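Local coordinates for protein tripartite terminase subunit 3 (Human herpesvirus 5, PDB 3N4P) that probably serves, as the terminase large subunit whose C-terminal nuclease domain this is, in the motor that packages viral DNA into empty capsids, at residues I253-D256 with L257-V261; P221-Y224 with L225-I229. All blocks are in the same frame, centred on the assembly; numbering follows the deposited sequence.

Contact 1: residues I253-D256 with L257-V261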
loop_
_atom_site.group_PDB
_atom_site.type_symbol
_atom_site.label_atom_id
_atom_site.label_comp_id
_atom_site.label_asym_id
_atom_site.label_seq_id
_atom_site.Cartn_x
_atom_site.Cartn_y
_atom_site.Cartn_z
ATOM N N ILE B 253 -8.596 5.550 27.295
ATOM C CA ILE B 253 -8.291 5.004 25.991
ATOM C C ILE B 253 -6.931 5.613 25.674
ATOM O O ILE B 253 -6.810 6.834 25.499
ATOM C CB ILE B 253 -9.384 5.377 24.966
ATOM C CG1 ILE B 253 -9.660 6.899 24.985
ATOM C CG2 ILE B 253 -10.647 4.554 25.263
ATOM C CD1 ILE B 253 -11.022 7.372 24.357
ATOM N N SER B 254 -5.902 4.776 25.668
ATOM C CA SER B 254 -4.539 5.242 25.492
ATOM C C SER B 254 -4.416 5.985 24.175
ATOM O O SER B 254 -5.020 5.589 23.174
ATOM C CB SER B 254 -3.564 4.055 25.486
ATOM O OG SER B 254 -3.401 3.499 24.168
ATOM N N ASP B 255 -3.619 7.050 24.183
ATOM C CA ASP B 255 -3.425 7.864 22.984
ATOM C C ASP B 255 -1.944 8.156 22.700
ATOM O O ASP B 255 -1.593 9.011 21.882
ATOM C CB ASP B 255 -4.275 9.158 23.058
ATOM C CG ASP B 255 -3.654 10.240 23.947
ATOM O OD1 ASP B 255 -3.359 9.985 25.149
ATOM O OD2 ASP B 255 -3.483 11.376 23.437
ATOM N N ASP B 256 -1.071 7.393 23.334
ATOM C CA ASP B 256 0.334 7.727 23.300
ATOM C C ASP B 256 1.022 7.517 21.966
ATOM O O ASP B 256 1.851 8.302 21.601
ATOM C CB ASP B 256 1.088 6.981 24.427
ATOM C CG ASP B 256 0.451 7.207 25.793
ATOM O OD1 ASP B 256 1.140 7.751 26.680
ATOM O OD2 ASP B 256 -0.754 6.872 25.970
ATOM N N LEU B 257 0.745 6.442 21.254
ATOM C CA LEU B 257 1.423 6.246 19.970
ATOM C C LEU B 257 0.892 7.284 18.918
ATOM O O LEU B 257 1.645 7.797 18.089
ATOM C CB LEU B 257 1.155 4.826 19.442
ATOM C CG LEU B 257 2.088 4.053 18.513
ATOM C CD1 LEU B 257 1.400 3.169 17.469
ATOM C CD2 LEU B 257 3.347 4.748 17.956
ATOM N N ILE B 258 -0.412 7.489 18.880
ATOM C CA ILE B 258 -0.942 8.401 17.895
ATOM C C ILE B 258 -0.388 9.845 18.021
ATOM O O ILE B 258 -0.020 10.433 17.025
ATOM C CB ILE B 258 -2.501 8.309 17.746
ATOM C CG1 ILE B 258 -3.040 9.202 16.618
ATOM C CG2 ILE B 258 -3.217 8.777 19.004
ATOM C CD1 ILE B 258 -2.604 8.813 15.191
ATOM N N ILE B 259 -0.328 10.400 19.223
ATOM C CA ILE B 259 0.268 11.725 19.423
ATOM C C ILE B 259 1.697 11.720 18.903
ATOM O O ILE B 259 2.154 12.709 18.295
ATOM C CB ILE B 259 0.380 12.076 20.914
ATOM C CG1 ILE B 259 -0.991 12.261 21.588
ATOM C CG2 ILE B 259 1.182 13.435 21.132
ATOM C CD1 ILE B 259 -0.753 12.399 23.139
ATOM N N ALA B 260 2.438 10.625 19.165
ATOM C CA ALA B 260 3.799 10.615 18.663
ATOM C C ALA B 260 3.852 10.725 17.143
ATOM O O ALA B 260 4.720 11.396 16.607
ATOM C CB ALA B 260 4.546 9.434 19.142
ATOM N N VAL B 261 2.934 10.077 16.446
ATOM C CA VAL B 261 2.898 10.212 15.005
ATOM C C VAL B 261 2.447 11.652 14.641
ATOM O O VAL B 261 3.012 12.293 13.799
ATOM C CB VAL B 261 1.883 9.163 14.437
ATOM C CG1 VAL B 261 1.514 9.424 12.936
ATOM C CG2 VAL B 261 2.421 7.748 14.715
#
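Asp255 meets Ile259 one helical turn further on, at the start of helix 256-267. Carboxylate oxygen OD2 of Asp255 lies against the end of the Ile259 side chain. It is 3.2 Å from Ile259 CG1. The modelled 2.9 Å between Asp255 OD2 and Ile259 CD1 is very short for a carbon-oxygen pair, so its exact value is doubtful. The Ile259 branch is set by a chi1 of -67°, which puts CG1 beside its own backbone N and on the Asp255 side. Methyl CG2 of Ile258 packs on the backbone O of Asp255 at 3.3 Å, a van der Waals contact of methyl and carbonyl.

The backbone bonds begin the helix. Ile259 N donates to Asp255 O at 3.3 Å, with an almost straight N-H...O angle of 174°. The next bond, Ala260 N to Asp256 O, is weak at 3.4 Å. Asp255 occupies the N-cap position, but its side chain makes no capping bond. Instead OE1 of Gln228, on helix 221-229, accepts a hydrogen bond from Ile258 N and a weak one from Leu257 N.

This helix start belongs to an RNase H-like nuclease domain, and Asp256 is a predicted active-site residue. Its side chain is about 5 Å from that of Asp68, which with Glu139 binds magnesium.

Among side-chain polar contacts, Asp256 OD2 takes a weak hydrogen bond of 3.4 Å from Asp255 N. The Asp256 carboxylate lies beyond the N-terminal end of the helix. Leu257 packs on Tyr224 and Leu225 of helix 221-229 and on Leu97 of strand 91-100.

Contact 2: residues P221-Y224 with L225-I229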
loop_
_atom_site.group_PDB
_atom_site.type_symbol
_atom_site.label_atom_id
_atom_site.label_comp_id
_atom_site.label_asym_id
_atom_site.label_seq_id
_atom_site.Cartn_x
_atom_site.Cartn_y
_atom_site.Cartn_z
ATOM N N PRO B 221 1.176 -3.395 13.547
ATOM C CA PRO B 221 1.304 -2.056 14.168
ATOM C C PRO B 221 0.364 -1.009 13.632
ATOM O O PRO B 221 -0.083 -0.105 14.384
ATOM C CB PRO B 221 2.744 -1.601 13.866
ATOM C CG PRO B 221 3.573 -2.958 13.646
ATOM C CD PRO B 221 2.492 -3.989 13.170
ATOM N N ILE B 222 0.095 -1.078 12.324
ATOM C CA ILE B 222 -0.880 -0.214 11.725
ATOM C C ILE B 222 -2.326 -0.454 12.204
ATOM O O ILE B 222 -3.109 0.504 12.383
ATOM C CB ILE B 222 -0.767 -0.239 10.185
ATOM C CG1 ILE B 222 0.627 0.317 9.717
ATOM C CG2 ILE B 222 -1.966 0.462 9.599
ATOM C CD1 ILE B 222 0.971 1.659 10.374
ATOM N N GLU B 223 -2.709 -1.704 12.431
ATOM C CA GLU B 223 -4.060 -2.003 13.038
ATOM C C GLU B 223 -4.165 -1.486 14.479
ATOM O O GLU B 223 -5.168 -0.872 14.875
ATOM C CB GLU B 223 -4.377 -3.498 12.973
ATOM C CG GLU B 223 -5.630 -3.975 13.772
ATOM C CD GLU B 223 -6.320 -5.263 13.182
ATOM O OE1 GLU B 223 -5.655 -6.346 13.068
ATOM O OE2 GLU B 223 -7.552 -5.190 12.878
ATOM N N TYR B 224 -3.079 -1.628 15.236
ATOM C CA TYR B 224 -2.960 -1.058 16.554
ATOM C C TYR B 224 -3.061 0.485 16.536
ATOM O O TYR B 224 -3.747 1.068 17.375
ATOM C CB TYR B 224 -1.595 -1.465 17.101
ATOM C CG TYR B 224 -1.360 -1.048 18.520
ATOM C CD1 TYR B 224 -0.492 -0.002 18.819
ATOM C CD2 TYR B 224 -1.998 -1.723 19.598
ATOM C CE1 TYR B 224 -0.260 0.383 20.142
ATOM C CE2 TYR B 224 -1.780 -1.329 20.930
ATOM C CZ TYR B 224 -0.901 -0.297 21.191
ATOM O OH TYR B 224 -0.667 0.062 22.501
ATOM N N LEU B 225 -2.318 1.126 15.633
ATOM C CA LEU B 225 -2.321 2.548 15.457
ATOM C C LEU B 225 -3.743 3.023 14.975
ATOM O O LEU B 225 -4.250 4.030 15.453
ATOM C CB LEU B 225 -1.222 2.992 14.459
ATOM C CG LEU B 225 -1.215 4.489 14.111
ATOM C CD1 LEU B 225 -0.707 5.275 15.287
ATOM C CD2 LEU B 225 -0.332 4.840 12.899
ATOM N N LEU B 226 -4.398 2.285 14.087
ATOM C CA LEU B 226 -5.777 2.610 13.738
ATOM C C LEU B 226 -6.763 2.603 14.919
ATOM O O LEU B 226 -7.711 3.424 14.968
ATOM C CB LEU B 226 -6.297 1.643 12.730
ATOM C CG LEU B 226 -6.533 1.967 11.244
ATOM C CD1 LEU B 226 -6.846 3.491 10.919
ATOM C CD2 LEU B 226 -5.495 1.399 10.292
ATOM N N GLU B 227 -6.601 1.667 15.859
ATOM C CA GLU B 227 -7.443 1.669 17.057
ATOM C C GLU B 227 -7.359 3.010 17.799
ATOM O O GLU B 227 -8.368 3.553 18.261
ATOM C CB GLU B 227 -7.123 0.475 18.014
ATOM C CG GLU B 227 -7.938 -0.778 17.706
ATOM C CD GLU B 227 -7.137 -2.153 17.788
ATOM O OE1 GLU B 227 -7.493 -3.107 17.031
ATOM O OE2 GLU B 227 -6.182 -2.313 18.591
ATOM N N GLN B 228 -6.148 3.532 17.890
ATOM C CA GLN B 228 -5.931 4.862 18.472
ATOM C C GLN B 228 -6.476 6.022 17.630
ATOM O O GLN B 228 -6.987 6.988 18.173
ATOM C CB GLN B 228 -4.466 5.050 18.820
ATOM C CG GLN B 228 -4.038 4.037 19.895
ATOM C CD GLN B 228 -2.635 4.330 20.522
ATOM O OE1 GLN B 228 -2.110 5.458 20.454
ATOM N NE2 GLN B 228 -2.048 3.311 21.161
ATOM N N ILE B 229 -6.411 5.901 16.313
ATOM C CA ILE B 229 -6.821 6.992 15.429
ATOM C C ILE B 229 -8.308 7.189 15.599
ATOM O O ILE B 229 -8.777 8.300 15.540
ATOM C CB ILE B 229 -6.430 6.727 13.942
ATOM C CG1 ILE B 229 -4.947 7.001 13.769
ATOM C CG2 ILE B 229 -7.276 7.543 12.956
ATOM C CD1 ILE B 229 -4.296 6.378 12.581
#
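Ile222 and Leu226 pack side chain to side chain, one turn apart on helix 221-229. CG2 of Ile222 meets CD2 of Leu226 at 3.7 Å. The same Leu226 methyl CD2 also lies 3.3 Å from the backbone O of Ile222. That oxygen accepts the hydrogen bond from Leu226 N, at 2.8 Å. Leu225 N bonds Pro221 O at the same length. One bond, Gln228 N to Tyr224 O, is weak at 3.5 Å.

The exposed side is looser. Glu223 CG touches Glu227 OE1 there at 3.9 Å, and the two side chains cross at an angle. Glu223 OE2 and Glu227 OE1 are 4.6 Å apart. Their like charges would probably disfavour a closer approach, though a cation may offset this. The Glu223 side chain is about 3 Å from a bound magnesium ion, a different one from that near Asp256.

Tyr224 and Gln228 meet on another side of the helix, between Glu227 and Leu225. A chi1 of -175° sends the Tyr224 ring outward, and its CE1 comes 3.6 Å from Gln228 NE2. Ring and amide planes are 62° apart. The polar ends bond elsewhere: Tyr224 OH to His99 ND1, and Gln228 OE1 to Ile258 N. Leu225 and Ile229 face helix 256-267, Phe43 of helix 37-45 touches Ile222, Leu225 and Leu226, and strand 91-100 lies against Pro221, Ile222 and Leu225.

Overall arrangement
Contact 2 comes first along the chain, on helix 221-229, and contact 1 follows at the start of helix 256-267. Residues 236-250 between them are not modelled. The two centres are 9 Å apart, on the same side of the centre of the chain, and the helices touch directly. The side chains of Ile258 and Ile229 pack together, and those of Ser254 and Gln228 pack close. Strand 91-100 of the mixed sheet carries Leu97, which touches side chains from both contacts. Contact 1 holds the predicted nuclease residue Asp256. Gln228 of helix 221-229 binds the backbone at the start of the helix that carries Asp256, which is consistent with a second-shell role in positioning it.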